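Local coordinates for Non-structural protein (Porcine reproductive and respiratory syndrome virus, PDB 3IFU) that acts as a papain-like cysteine leader protease with an N-terminal zinc finger, and probably inhibits host interferon-beta production, at residues V23-T26 and A31-L34; N38-E43 and L47-R52; N13-V18 and E104-G109; L57-P62 and A75-A80; P83-T88 and L92-R97. All blocks are in the same frame, centred on the assembly; numbering follows the deposited sequence.

Interaction 1 of 5, residues V23-T26 and A31-L34; sequences VYCT and ARSL. With ZN (zinc ion), chain C.
A single beta bridge between Tyr24 and Ala31 joins strand 23-25 to the loop that follows it, a buried contact within the N-terminal zinc finger. The two CA atoms of that pair lie 4.4 Å apart, and one backbone bond holds them in register: Arg32 N donates to Val23 O at 2.8 Å, with a nearly straight N-H...O angle of 168°. Beside this bond the aliphatic base of Arg32 meets the valine, CB of Arg32 lying 4.0 Å from CG1 of Val23. The Tyr24 ring takes little part; its CD2 comes 3.8 Å from Ala31 N, and Pro134 of the second subunit packs against both residues. Cys25 holds its SG anti to the backbone N (chi1 169°), which directs the sulfur to the zinc ion, 2.4 Å from SG of Cys25. Cys8, Cys10 and Cys28 supply the other three ligands of this four-cysteine site. The Arg32 chain bends at chi2 and chi3, so that NH1 of Arg32 comes alongside CB and SG of Cys25, 3.5 Å from the latter. NH2 meanwhile bonds to the carbonyl oxygens of Ala14 and Phe50, which fixes the guanidinium group beside the zinc site. Four thiolates round one zinc ion would carry net negative charge, and the positive guanidinium so close to one of them probably offsets part of it within a buried setting.

Interaction 2 of 5, residues N38-E43 and L47-R52; sequences NLQVPE and LGLFYR
The guanidinium group of Arg52 meets Leu39 at its edge, where CA of Leu39 lies in the plane of the group. Leu39 O approaches the same group obliquely, and although it stands 2.9 Å from NE of Arg52, the angle is too poor for a hydrogen bond. The other planar end, the amide of Gln40, brings OE1 to 4.0 Å from CD2 of Leu49, while its NE2 is bonded to Leu35 O. Arg52 reaches its partners as a straight rod: CG is anti to the backbone N (chi1 -169°) and the chain stays extended to NE. Two aliphatic side chains lie across this rod at about right angles. CB of Leu39 touches CD of Arg52 at 3.6 Å, and CG2 of Val41 touches CG of Arg52 at 3.5 Å. The backbones meet at Gly48, whose O accepts a long bond from Val41 N (3.3 Å, 158° at the hydrogen) and also receives a CA-H...O contact from Gln40 CA at 3.3 Å. Within 47-52 the chain makes a tight turn, Leu47 O accepting from both Phe50 N and Tyr51 N. This loop, without regular helix or strand, lies on the side of the zinc finger next to the protease part: Tyr51 sets its ring edge-to-face with Tyr106 of helix 94-108, and the Arg52 backbone bonds to Pro12, ahead of strand 16-18.

Interaction 3 of 5, residues N13-V18 and E104-G109; sequences NARVFV and EIYRAG
Hydrogen bonding across this contact centres on the hydroxyl of Tyr106, which donates to Val16 O; the modelled 2.5 Å is shorter than usual, so the exact length is doubtful. The carbonyl oxygen lies in the plane of the tyrosine ring, at its edge, so the bond leaves the ring without tilting out of plane. A CH-pi contact makes up the second kind of interaction. Arg15 runs its extended chain over one face of Tyr106, the two side chains sliding past each other in opposite directions. CD of Arg15 sits 3.5 Å from the centroid of the Tyr106 ring, 16° off the ring normal. CB and CG of Arg15 follow the ring toward its hydroxyl end, CB lying 3.7 Å from CZ of Tyr106. The guanidinium plane stands 90° to the ring and turns its edge to Tyr106 CG, so the charged group does not stack flat on the aromatic face. Further van der Waals contact comes from CB of Val16, 3.8 Å from OH of Tyr106. Trp77 meets the same tyrosine edge-to-face. Chemically, a buried phenol on helix 94-108 finds a strand carbonyl for its proton while methylene groups of an arginine cover one face of its ring, which couples the zinc finger to the protease part by both polar and apolar means.

Interaction 4 of 5, residues L57-P62 and A75-A80; sequences LRWTLP and ACWLSA. With ZN (zinc ion), chain B.
Trp59 and Trp77 both turn CG into the crowded position between the backbone N and the carbonyl carbon, at chi1 53° and 44°, and this swings the two indoles at each other from opposite directions. Only their outer six-membered rings meet, CH2 of Trp59 lying 3.9 Å from CZ2 of Trp77. The Trp59 atom arrives at the edge of the Trp77 ring, near its plane. With centroids 5.8 Å apart and planes at 85°, the two rings meet obliquely. A second apolar touch runs beside it: CD1 of Leu61 reaches CB of Ala75 at 4.0 Å. Ala75 CB also lies over one face of the Trp77 indole, toward its rim, 3.1 Å above the plane, so the alanine lies between the leucine and the tryptophan.

Residues 76-80 have helical backbone angles without the regular helix bonds and run into helix 81-87 of the papain-like cysteine protease part, and Cys76 is a ligand of the second zinc ion. Its SG shares that ion with Cys70 SG, His146 ND1 and the terminal carboxylate of Met180; the chain end lodged there is consistent with a leader protease that retains its own cleaved C terminus. On the side of Trp59, NE1 donates to the backbone O of Tyr106 in helix 94-108, which fixes the rotation of the indole.

Interaction 5 of 5, residues P83-T88 and L92-R97; sequences PIARMT and LNFQQR
Phe94, at the start of helix 94-108, reaches back to the preceding helix with CG anti to its backbone N (chi1 -178°). That torsion carries the ring across to Ala85 and Arg86. CE1 of Phe94 touches CB of Ala85 at 4.1 Å, and the backbone N of Arg86 lies at the ring edge, in its plane. The guanidinium group of Arg86 turns one face to the ring, CD1 of Phe94 standing 3.4 Å above the plane of that group, toward its rim. Relative to the phenylalanine ring the approach is oblique, the two planes being 56° apart, so this is no parallel stack. Bends at chi2 and chi3 bring the arginine round to this place, where NH1 and NH2 make weak bonds to the carbonyls of Ser89 and Gly90 in the connecting loop. Pro163 of the second subunit packs on the same phenylalanine.

One turn further on, Arg97 lays its aliphatic part against the end of helix 81-87, with CG of Arg97 3.7 Å from the backbone O of Ala85. The backbones are close here, 5.8 Å between the CA atoms of Ala85 and Arg97. Thr88 lies over one guanidinium face of Arg97, but the modelled approach of its methyl group is too tight to be trusted. NH2 of Arg97 makes a weak bond to Leu119 O. Small Ala85 also touches Met98 and Val101, and the whole is a pair of consecutive helices joined by a short loop and packed together, within the helical part of the papain-like protease.

In the fold
From the N terminus, the chain first passes the 13-18 half of interaction 3, whose other half at 104-109 closes a loop of 85 residues. The remaining four contacts nest inside that loop, one after another and without crossing. Interaction 1 closes the four-residue turn after strand 23-25, interaction 2 a three-residue turn in the same zinc finger, interaction 4 a twelve-residue loop in the protease part, and interaction 5 the short link between helices 81-87 and 94-108. Interactions 3 and 5 share helix 94-108. Interaction 3 touches the other four, joining the two-stranded sheet of the finger to helix 94-108, whereas interaction 1 touches neither 4 nor 5, and interactions 2 and 5 stay about 14 Å apart at their nearest atoms.

Interaction 1 of 5, residues V23-T26 and A31-L34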
# COMPACT_ATOMS: atom_id res chain seq x y z
N VAL A 23 14.04 -4.17 -2.42
CA VAL A 23 14.82 -3.91 -1.23
C VAL A 23 14.96 -2.40 -1.32
O VAL A 23 15.38 -1.87 -2.35
CB VAL A 23 16.21 -4.59 -1.34
CG1 VAL A 23 17.10 -4.18 -0.19
CG2 VAL A 23 16.04 -6.10 -1.36
N TYR A 24 14.56 -1.69 -0.27
CA TYR A 24 14.65 -0.23 -0.27
C TYR A 24 15.52 0.26 0.87
O TYR A 24 15.70 -0.44 1.87
CB TYR A 24 13.26 0.42 -0.10
CG TYR A 24 12.28 0.25 -1.25
CD1 TYR A 24 11.39 -0.82 -1.29
CD2 TYR A 24 12.22 1.20 -2.27
CE1 TYR A 24 10.45 -0.93 -2.32
CE2 TYR A 24 11.28 1.09 -3.30
CZ TYR A 24 10.41 0.03 -3.32
OH TYR A 24 9.48 -0.06 -4.33
N CYS A 25 16.05 1.46 0.72
CA CYS A 25 16.89 2.06 1.74
C CYS A 25 16.02 2.77 2.77
O CYS A 25 15.08 3.48 2.42
CB CYS A 25 17.85 3.07 1.12
SG CYS A 25 18.70 4.09 2.33
N THR A 26 16.34 2.57 4.04
CA THR A 26 15.61 3.19 5.14
C THR A 26 15.79 4.70 5.17
O THR A 26 14.91 5.43 5.63
CB THR A 26 16.07 2.57 6.48
OG1 THR A 26 15.47 1.28 6.64
CG2 THR A 26 15.68 3.45 7.64
N ALA A 31 15.23 2.51 -4.18
CA ALA A 31 15.60 1.10 -4.37
C ALA A 31 17.09 0.88 -4.10
O ALA A 31 17.92 1.70 -4.47
CB ALA A 31 15.25 0.66 -5.78
N ARG A 32 17.41 -0.24 -3.47
CA ARG A 32 18.80 -0.57 -3.15
C ARG A 32 19.38 -1.65 -4.05
O ARG A 32 18.83 -2.74 -4.17
CB ARG A 32 18.91 -1.01 -1.70
CG ARG A 32 19.53 0.04 -0.80
CD ARG A 32 21.04 -0.00 -0.87
NE ARG A 32 21.60 -0.44 0.40
CZ ARG A 32 21.50 0.24 1.54
NH1 ARG A 32 20.87 1.40 1.57
NH2 ARG A 32 22.05 -0.23 2.64
N SER A 33 20.52 -1.34 -4.66
CA SER A 33 21.20 -2.29 -5.53
C SER A 33 21.98 -3.30 -4.71
O SER A 33 22.09 -3.19 -3.49
CB SER A 33 22.16 -1.56 -6.48
OG SER A 33 21.46 -0.90 -7.53
N LEU A 34 22.51 -4.31 -5.40
CA LEU A 34 23.30 -5.33 -4.74
C LEU A 34 24.63 -4.74 -4.32
O LEU A 34 25.21 -3.93 -5.04
CB LEU A 34 23.56 -6.50 -5.69
CG LEU A 34 22.40 -7.47 -5.89
CD1 LEU A 34 22.63 -8.31 -7.14
CD2 LEU A 34 22.28 -8.34 -4.65
ZN ZN C . 19.62 5.56 0.61

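Interaction 2 of 5, residues N38-E43 and L47-R52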
# COMPACT_ATOMS: atom_id res chain seq x y z
N ASN A 38 32.41 -7.04 -2.28
CA ASN A 38 33.64 -6.69 -1.59
C ASN A 38 33.22 -6.08 -0.27
O ASN A 38 33.96 -6.10 0.72
CB ASN A 38 34.42 -5.66 -2.40
CG ASN A 38 34.84 -6.19 -3.75
OD1 ASN A 38 35.65 -7.11 -3.84
ND2 ASN A 38 34.28 -5.61 -4.81
N LEU A 39 32.02 -5.52 -0.27
CA LEU A 39 31.44 -4.89 0.90
C LEU A 39 30.46 -5.86 1.56
O LEU A 39 30.24 -5.80 2.77
CB LEU A 39 30.72 -3.60 0.49
CG LEU A 39 31.62 -2.48 -0.04
CD1 LEU A 39 30.78 -1.44 -0.76
CD2 LEU A 39 32.40 -1.85 1.11
N GLN A 40 29.89 -6.75 0.76
CA GLN A 40 28.94 -7.74 1.25
C GLN A 40 29.43 -8.34 2.56
O GLN A 40 30.62 -8.58 2.74
CB GLN A 40 28.73 -8.84 0.22
CG GLN A 40 27.82 -8.46 -0.94
CD GLN A 40 27.70 -9.56 -1.98
OE1 GLN A 40 27.99 -10.73 -1.70
NE2 GLN A 40 27.26 -9.20 -3.19
N VAL A 41 28.49 -8.58 3.47
CA VAL A 41 28.79 -9.16 4.78
C VAL A 41 28.21 -10.57 4.83
O VAL A 41 27.08 -10.77 5.28
CB VAL A 41 28.18 -8.30 5.92
CG1 VAL A 41 28.50 -8.91 7.26
CG2 VAL A 41 28.73 -6.89 5.84
N PRO A 42 28.98 -11.56 4.38
CA PRO A 42 28.58 -12.97 4.35
C PRO A 42 27.82 -13.46 5.57
O PRO A 42 26.92 -14.29 5.45
CB PRO A 42 29.91 -13.70 4.16
CG PRO A 42 30.67 -12.74 3.28
CD PRO A 42 30.38 -11.40 3.93
N GLU A 43 28.18 -12.94 6.74
CA GLU A 43 27.54 -13.36 7.98
C GLU A 43 26.08 -12.92 8.10
O GLU A 43 25.37 -13.36 9.00
CB GLU A 43 28.33 -12.84 9.19
CG GLU A 43 29.84 -13.01 9.08
CD GLU A 43 30.51 -11.83 8.38
OE1 GLU A 43 30.57 -10.74 8.98
OE2 GLU A 43 30.98 -12.00 7.23
N LEU A 47 20.48 -10.26 3.77
CA LEU A 47 20.64 -8.87 4.19
C LEU A 47 22.04 -8.34 3.86
O LEU A 47 22.20 -7.20 3.41
CB LEU A 47 20.38 -8.76 5.70
CG LEU A 47 20.49 -7.36 6.30
CD1 LEU A 47 19.55 -6.41 5.58
CD2 LEU A 47 20.15 -7.43 7.77
N GLY A 48 23.04 -9.18 4.08
CA GLY A 48 24.42 -8.80 3.80
C GLY A 48 24.66 -8.50 2.34
O GLY A 48 25.68 -7.92 1.97
N LEU A 49 23.72 -8.90 1.49
CA LEU A 49 23.84 -8.66 0.06
C LEU A 49 23.50 -7.19 -0.26
O LEU A 49 23.69 -6.72 -1.38
CB LEU A 49 22.91 -9.59 -0.73
CG LEU A 49 22.90 -11.07 -0.32
CD1 LEU A 49 21.90 -11.83 -1.17
CD2 LEU A 49 24.29 -11.66 -0.47
N PHE A 50 23.00 -6.47 0.74
CA PHE A 50 22.63 -5.07 0.54
C PHE A 50 23.07 -4.17 1.70
O PHE A 50 23.41 -3.00 1.49
CB PHE A 50 21.12 -4.92 0.39
CG PHE A 50 20.51 -5.74 -0.71
CD1 PHE A 50 20.21 -7.09 -0.50
CD2 PHE A 50 20.19 -5.17 -1.93
CE1 PHE A 50 19.58 -7.84 -1.50
CE2 PHE A 50 19.56 -5.91 -2.93
CZ PHE A 50 19.26 -7.25 -2.72
N TYR A 51 23.06 -4.72 2.90
CA TYR A 51 23.40 -3.98 4.11
C TYR A 51 24.72 -4.39 4.77
O TYR A 51 24.93 -5.54 5.11
CB TYR A 51 22.27 -4.14 5.11
CG TYR A 51 22.53 -3.56 6.47
CD1 TYR A 51 22.63 -2.19 6.66
CD2 TYR A 51 22.64 -4.39 7.58
CE1 TYR A 51 22.82 -1.65 7.93
CE2 TYR A 51 22.83 -3.86 8.85
CZ TYR A 51 22.92 -2.49 9.02
OH TYR A 51 23.07 -1.97 10.28
N ARG A 52 25.59 -3.40 4.96
CA ARG A 52 26.89 -3.60 5.60
C ARG A 52 26.92 -2.69 6.82
O ARG A 52 27.17 -1.49 6.69
CB ARG A 52 28.00 -3.20 4.63
CG ARG A 52 29.41 -3.59 5.04
CD ARG A 52 30.43 -3.06 4.03
NE ARG A 52 31.74 -3.68 4.15
CZ ARG A 52 32.44 -3.76 5.29
NH1 ARG A 52 31.95 -3.25 6.41
NH2 ARG A 52 33.63 -4.34 5.29

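Interaction 3 of 5, residues N13-V18 and E104-G109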
# COMPACT_ATOMS: atom_id res chain seq x y z
N ASN A 13 25.98 1.40 5.05
CA ASN A 13 25.59 1.04 6.41
C ASN A 13 24.19 1.57 6.75
O ASN A 13 23.73 1.47 7.89
CB ASN A 13 26.62 1.54 7.43
CG ASN A 13 26.49 3.02 7.71
OD1 ASN A 13 26.55 3.85 6.80
ND2 ASN A 13 26.32 3.36 8.98
N ALA A 14 23.53 2.15 5.75
CA ALA A 14 22.18 2.67 5.91
C ALA A 14 21.24 1.46 5.85
O ALA A 14 21.22 0.73 4.86
CB ALA A 14 21.85 3.63 4.78
N ARG A 15 20.46 1.25 6.91
CA ARG A 15 19.54 0.11 6.96
C ARG A 15 18.58 -0.05 5.78
O ARG A 15 18.25 0.90 5.06
CB ARG A 15 18.75 0.12 8.27
CG ARG A 15 19.64 -0.06 9.49
CD ARG A 15 18.83 -0.18 10.76
NE ARG A 15 19.68 -0.13 11.95
CZ ARG A 15 20.27 0.96 12.40
NH1 ARG A 15 21.02 0.91 13.49
NH2 ARG A 15 20.10 2.11 11.76
N VAL A 16 18.13 -1.29 5.61
CA VAL A 16 17.25 -1.66 4.52
C VAL A 16 15.93 -2.29 4.96
O VAL A 16 15.83 -2.85 6.06
CB VAL A 16 18.01 -2.65 3.59
CG1 VAL A 16 17.04 -3.42 2.73
CG2 VAL A 16 19.00 -1.88 2.72
N PHE A 17 14.92 -2.19 4.11
CA PHE A 17 13.62 -2.80 4.37
C PHE A 17 13.12 -3.40 3.07
O PHE A 17 13.63 -3.07 2.00
CB PHE A 17 12.62 -1.76 4.93
CG PHE A 17 12.20 -0.68 3.96
CD1 PHE A 17 11.15 -0.89 3.06
CD2 PHE A 17 12.83 0.57 3.98
CE1 PHE A 17 10.73 0.14 2.20
CE2 PHE A 17 12.41 1.61 3.14
CZ PHE A 17 11.35 1.39 2.25
N VAL A 18 12.17 -4.32 3.15
CA VAL A 18 11.64 -4.96 1.95
C VAL A 18 10.14 -4.70 1.77
O VAL A 18 9.34 -4.95 2.67
CB VAL A 18 11.90 -6.48 2.00
CG1 VAL A 18 11.55 -7.12 0.67
CG2 VAL A 18 13.35 -6.73 2.33
N GLU A 104 14.65 -0.03 15.90
CA GLU A 104 14.09 -0.89 16.93
C GLU A 104 14.11 -2.35 16.50
O GLU A 104 14.66 -3.20 17.19
CB GLU A 104 12.64 -0.50 17.24
CG GLU A 104 12.47 0.62 18.24
CD GLU A 104 13.04 0.27 19.62
OE1 GLU A 104 13.06 -0.93 19.98
OE2 GLU A 104 13.44 1.21 20.34
N ILE A 105 13.51 -2.63 15.35
CA ILE A 105 13.43 -3.98 14.82
C ILE A 105 14.81 -4.59 14.55
O ILE A 105 15.08 -5.72 14.97
CB ILE A 105 12.53 -4.00 13.55
CG1 ILE A 105 11.08 -3.67 13.95
CG2 ILE A 105 12.58 -5.35 12.87
CD1 ILE A 105 10.09 -3.62 12.82
N TYR A 106 15.68 -3.85 13.88
CA TYR A 106 17.03 -4.33 13.60
C TYR A 106 17.73 -4.72 14.91
O TYR A 106 18.37 -5.77 14.99
CB TYR A 106 17.87 -3.25 12.91
CG TYR A 106 17.86 -3.34 11.41
CD1 TYR A 106 16.69 -3.13 10.69
CD2 TYR A 106 19.03 -3.61 10.71
CE1 TYR A 106 16.68 -3.19 9.31
CE2 TYR A 106 19.04 -3.68 9.33
CZ TYR A 106 17.86 -3.48 8.63
OH TYR A 106 17.84 -3.58 7.26
N ARG A 107 17.61 -3.86 15.92
CA ARG A 107 18.23 -4.12 17.21
C ARG A 107 17.72 -5.44 17.79
O ARG A 107 18.51 -6.31 18.18
CB ARG A 107 17.93 -2.98 18.18
CG ARG A 107 18.50 -3.20 19.56
CD ARG A 107 18.53 -1.94 20.38
NE ARG A 107 17.22 -1.57 20.91
CZ ARG A 107 17.02 -0.51 21.68
NH1 ARG A 107 18.04 0.29 21.99
NH2 ARG A 107 15.80 -0.24 22.14
N ALA A 108 16.40 -5.59 17.85
CA ALA A 108 15.79 -6.79 18.38
C ALA A 108 16.09 -8.01 17.49
O ALA A 108 16.06 -9.15 17.96
CB ALA A 108 14.28 -6.59 18.50
N GLY A 109 16.37 -7.75 16.21
CA GLY A 109 16.67 -8.83 15.27
C GLY A 109 15.52 -9.80 15.08
O GLY A 109 15.72 -10.96 14.68

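Interaction 4 of 5, residues L57-P62 and A75-A80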
# COMPACT_ATOMS: atom_id res chain seq x y z
N LEU A 57 27.76 -7.28 14.74
CA LEU A 57 26.44 -7.66 14.29
C LEU A 57 25.45 -7.72 15.44
O LEU A 57 24.40 -7.09 15.39
CB LEU A 57 26.51 -9.02 13.59
CG LEU A 57 26.98 -9.09 12.14
CD1 LEU A 57 28.18 -8.19 11.90
CD2 LEU A 57 27.30 -10.54 11.80
N ARG A 58 25.81 -8.48 16.47
CA ARG A 58 25.02 -8.72 17.69
C ARG A 58 24.06 -9.89 17.46
O ARG A 58 23.46 -10.41 18.39
CB ARG A 58 24.28 -7.45 18.16
CG ARG A 58 22.96 -7.11 17.49
CD ARG A 58 22.43 -5.74 17.95
NE ARG A 58 21.80 -5.77 19.27
CZ ARG A 58 22.32 -5.24 20.38
NH1 ARG A 58 23.49 -4.63 20.36
NH2 ARG A 58 21.65 -5.32 21.53
N TRP A 59 23.96 -10.31 16.20
CA TRP A 59 23.16 -11.46 15.78
C TRP A 59 23.51 -11.75 14.32
O TRP A 59 23.95 -10.86 13.60
CB TRP A 59 21.64 -11.26 15.96
CG TRP A 59 21.02 -10.03 15.35
CD1 TRP A 59 20.49 -8.97 16.02
CD2 TRP A 59 20.80 -9.77 13.95
NE1 TRP A 59 19.96 -8.07 15.14
CE2 TRP A 59 20.13 -8.53 13.87
CE3 TRP A 59 21.10 -10.46 12.77
CZ2 TRP A 59 19.77 -7.96 12.64
CZ3 TRP A 59 20.74 -9.89 11.56
CH2 TRP A 59 20.08 -8.65 11.50
N THR A 60 23.33 -13.00 13.89
CA THR A 60 23.68 -13.36 12.52
C THR A 60 22.50 -13.87 11.69
O THR A 60 21.44 -14.19 12.21
CB THR A 60 24.83 -14.42 12.51
OG1 THR A 60 25.89 -13.95 11.67
CG2 THR A 60 24.34 -15.78 12.02
N LEU A 61 22.72 -13.94 10.37
CA LEU A 61 21.69 -14.40 9.45
C LEU A 61 22.17 -15.51 8.51
O LEU A 61 23.06 -15.30 7.68
CB LEU A 61 21.19 -13.21 8.61
CG LEU A 61 20.08 -13.47 7.59
CD1 LEU A 61 18.82 -13.92 8.32
CD2 LEU A 61 19.82 -12.21 6.79
N PRO A 62 21.58 -16.71 8.63
CA PRO A 62 21.95 -17.86 7.79
C PRO A 62 21.45 -17.68 6.35
O PRO A 62 20.26 -17.47 6.13
CB PRO A 62 21.26 -19.03 8.49
CG PRO A 62 21.18 -18.59 9.92
CD PRO A 62 20.76 -17.15 9.77
N ALA A 75 14.86 -13.53 8.01
CA ALA A 75 14.55 -12.25 8.63
C ALA A 75 13.36 -11.62 7.91
O ALA A 75 13.46 -10.54 7.33
CB ALA A 75 15.76 -11.32 8.55
N CYS A 76 12.22 -12.31 7.96
CA CYS A 76 11.03 -11.83 7.29
C CYS A 76 10.52 -10.51 7.89
O CYS A 76 9.67 -9.85 7.29
CB CYS A 76 9.94 -12.91 7.28
SG CYS A 76 9.31 -13.49 8.89
N TRP A 77 11.03 -10.14 9.06
CA TRP A 77 10.62 -8.90 9.71
C TRP A 77 11.08 -7.69 8.89
O TRP A 77 10.58 -6.59 9.08
CB TRP A 77 11.19 -8.79 11.13
CG TRP A 77 12.63 -9.18 11.24
CD1 TRP A 77 13.11 -10.42 11.56
CD2 TRP A 77 13.77 -8.35 11.01
NE1 TRP A 77 14.48 -10.42 11.55
CE2 TRP A 77 14.92 -9.16 11.22
CE3 TRP A 77 13.95 -7.01 10.65
CZ2 TRP A 77 16.22 -8.66 11.08
CZ3 TRP A 77 15.25 -6.51 10.51
CH2 TRP A 77 16.37 -7.34 10.73
N LEU A 78 12.04 -7.91 8.00
CA LEU A 78 12.54 -6.83 7.14
C LEU A 78 11.40 -6.35 6.26
O LEU A 78 11.41 -5.22 5.74
CB LEU A 78 13.70 -7.32 6.26
CG LEU A 78 15.09 -7.40 6.90
CD1 LEU A 78 16.06 -8.02 5.92
CD2 LEU A 78 15.54 -6.01 7.27
N SER A 79 10.41 -7.22 6.11
CA SER A 79 9.23 -6.95 5.31
C SER A 79 8.14 -6.21 6.10
O SER A 79 7.22 -5.66 5.52
CB SER A 79 8.70 -8.29 4.79
OG SER A 79 7.44 -8.15 4.17
N ALA A 80 8.26 -6.18 7.43
CA ALA A 80 7.26 -5.50 8.26
C ALA A 80 7.63 -4.06 8.61
O ALA A 80 6.78 -3.29 9.08
CB ALA A 80 7.02 -6.29 9.53
ZN ZN B . 10.12 -15.90 8.69

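Interaction 5 of 5, residues P83-T88 and L92-R97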
# COMPACT_ATOMS: atom_id res chain seq x y z
N PRO A 83 5.37 -1.24 6.42
CA PRO A 83 3.95 -1.20 6.82
C PRO A 83 3.71 -0.65 8.23
O PRO A 83 2.79 0.13 8.45
CB PRO A 83 3.51 -2.65 6.68
CG PRO A 83 4.35 -3.14 5.57
CD PRO A 83 5.71 -2.58 5.90
N ILE A 84 4.54 -1.08 9.18
CA ILE A 84 4.39 -0.60 10.56
C ILE A 84 4.67 0.91 10.63
O ILE A 84 3.99 1.64 11.33
CB ILE A 84 5.34 -1.34 11.54
CG1 ILE A 84 4.90 -2.79 11.69
CG2 ILE A 84 5.35 -0.64 12.88
CD1 ILE A 84 5.90 -3.68 12.40
N ALA A 85 5.68 1.36 9.89
CA ALA A 85 6.00 2.78 9.89
C ALA A 85 4.91 3.61 9.20
O ALA A 85 4.54 4.67 9.70
CB ALA A 85 7.34 3.01 9.21
N ARG A 86 4.39 3.14 8.07
CA ARG A 86 3.36 3.91 7.38
C ARG A 86 2.06 4.02 8.14
O ARG A 86 1.45 5.10 8.18
CB ARG A 86 3.03 3.33 6.00
CG ARG A 86 2.24 4.33 5.16
CD ARG A 86 3.21 5.28 4.46
NE ARG A 86 2.87 6.70 4.49
CZ ARG A 86 2.68 7.42 5.60
NH1 ARG A 86 2.76 6.84 6.79
NH2 ARG A 86 2.45 8.72 5.52
N MET A 87 1.61 2.92 8.73
CA MET A 87 0.36 2.90 9.48
C MET A 87 0.50 3.60 10.82
O MET A 87 -0.48 3.92 11.47
CB MET A 87 -0.09 1.46 9.71
CG MET A 87 -0.07 0.60 8.46
SD MET A 87 -0.83 -1.02 8.68
CE MET A 87 0.48 -1.94 9.44
N THR A 88 1.74 3.86 11.21
CA THR A 88 2.03 4.47 12.50
C THR A 88 2.49 5.94 12.44
O THR A 88 2.87 6.53 13.46
CB THR A 88 3.05 3.55 13.26
OG1 THR A 88 2.35 2.45 13.85
CG2 THR A 88 3.74 4.28 14.34
N LEU A 92 3.71 14.51 7.44
CA LEU A 92 4.90 15.23 7.90
C LEU A 92 5.32 14.58 9.21
O LEU A 92 5.13 15.16 10.28
CB LEU A 92 4.58 16.71 8.14
CG LEU A 92 3.91 17.55 7.04
CD1 LEU A 92 4.62 17.33 5.70
CD2 LEU A 92 2.43 17.18 6.92
N ASN A 93 5.88 13.37 9.13
CA ASN A 93 6.27 12.62 10.32
C ASN A 93 6.87 11.27 9.92
O ASN A 93 7.61 10.65 10.70
CB ASN A 93 5.01 12.40 11.18
CG ASN A 93 5.31 11.76 12.53
OD1 ASN A 93 6.29 12.12 13.19
ND2 ASN A 93 4.46 10.83 12.95
N PHE A 94 6.57 10.82 8.70
CA PHE A 94 7.03 9.53 8.19
C PHE A 94 8.53 9.18 8.26
O PHE A 94 8.87 8.10 8.71
CB PHE A 94 6.57 9.33 6.75
CG PHE A 94 6.97 7.99 6.18
CD1 PHE A 94 6.25 6.85 6.51
CD2 PHE A 94 8.11 7.87 5.38
CE1 PHE A 94 6.65 5.61 6.05
CE2 PHE A 94 8.52 6.63 4.92
CZ PHE A 94 7.78 5.49 5.25
N GLN A 95 9.40 10.07 7.78
CA GLN A 95 10.83 9.77 7.80
C GLN A 95 11.32 9.42 9.20
O GLN A 95 11.97 8.40 9.41
CB GLN A 95 11.65 10.95 7.26
CG GLN A 95 11.43 11.21 5.79
CD GLN A 95 12.30 12.34 5.26
OE1 GLN A 95 12.20 13.48 5.72
NE2 GLN A 95 13.17 12.02 4.30
N GLN A 96 11.01 10.29 10.15
CA GLN A 96 11.42 10.07 11.53
C GLN A 96 10.93 8.70 11.97
O GLN A 96 11.69 7.91 12.53
CB GLN A 96 10.82 11.15 12.41
CG GLN A 96 11.33 11.14 13.82
CD GLN A 96 10.22 11.37 14.81
OE1 GLN A 96 9.40 10.48 15.05
NE2 GLN A 96 10.17 12.58 15.37
N ARG A 97 9.66 8.43 11.71
CA ARG A 97 9.04 7.15 12.07
C ARG A 97 9.75 5.95 11.44
O ARG A 97 10.02 4.97 12.12
CB ARG A 97 7.58 7.17 11.64
CG ARG A 97 6.77 6.08 12.26
CD ARG A 97 6.78 6.22 13.76
NE ARG A 97 6.29 5.01 14.41
CZ ARG A 97 6.33 4.81 15.72
NH1 ARG A 97 6.85 5.74 16.51
NH2 ARG A 97 5.84 3.69 16.23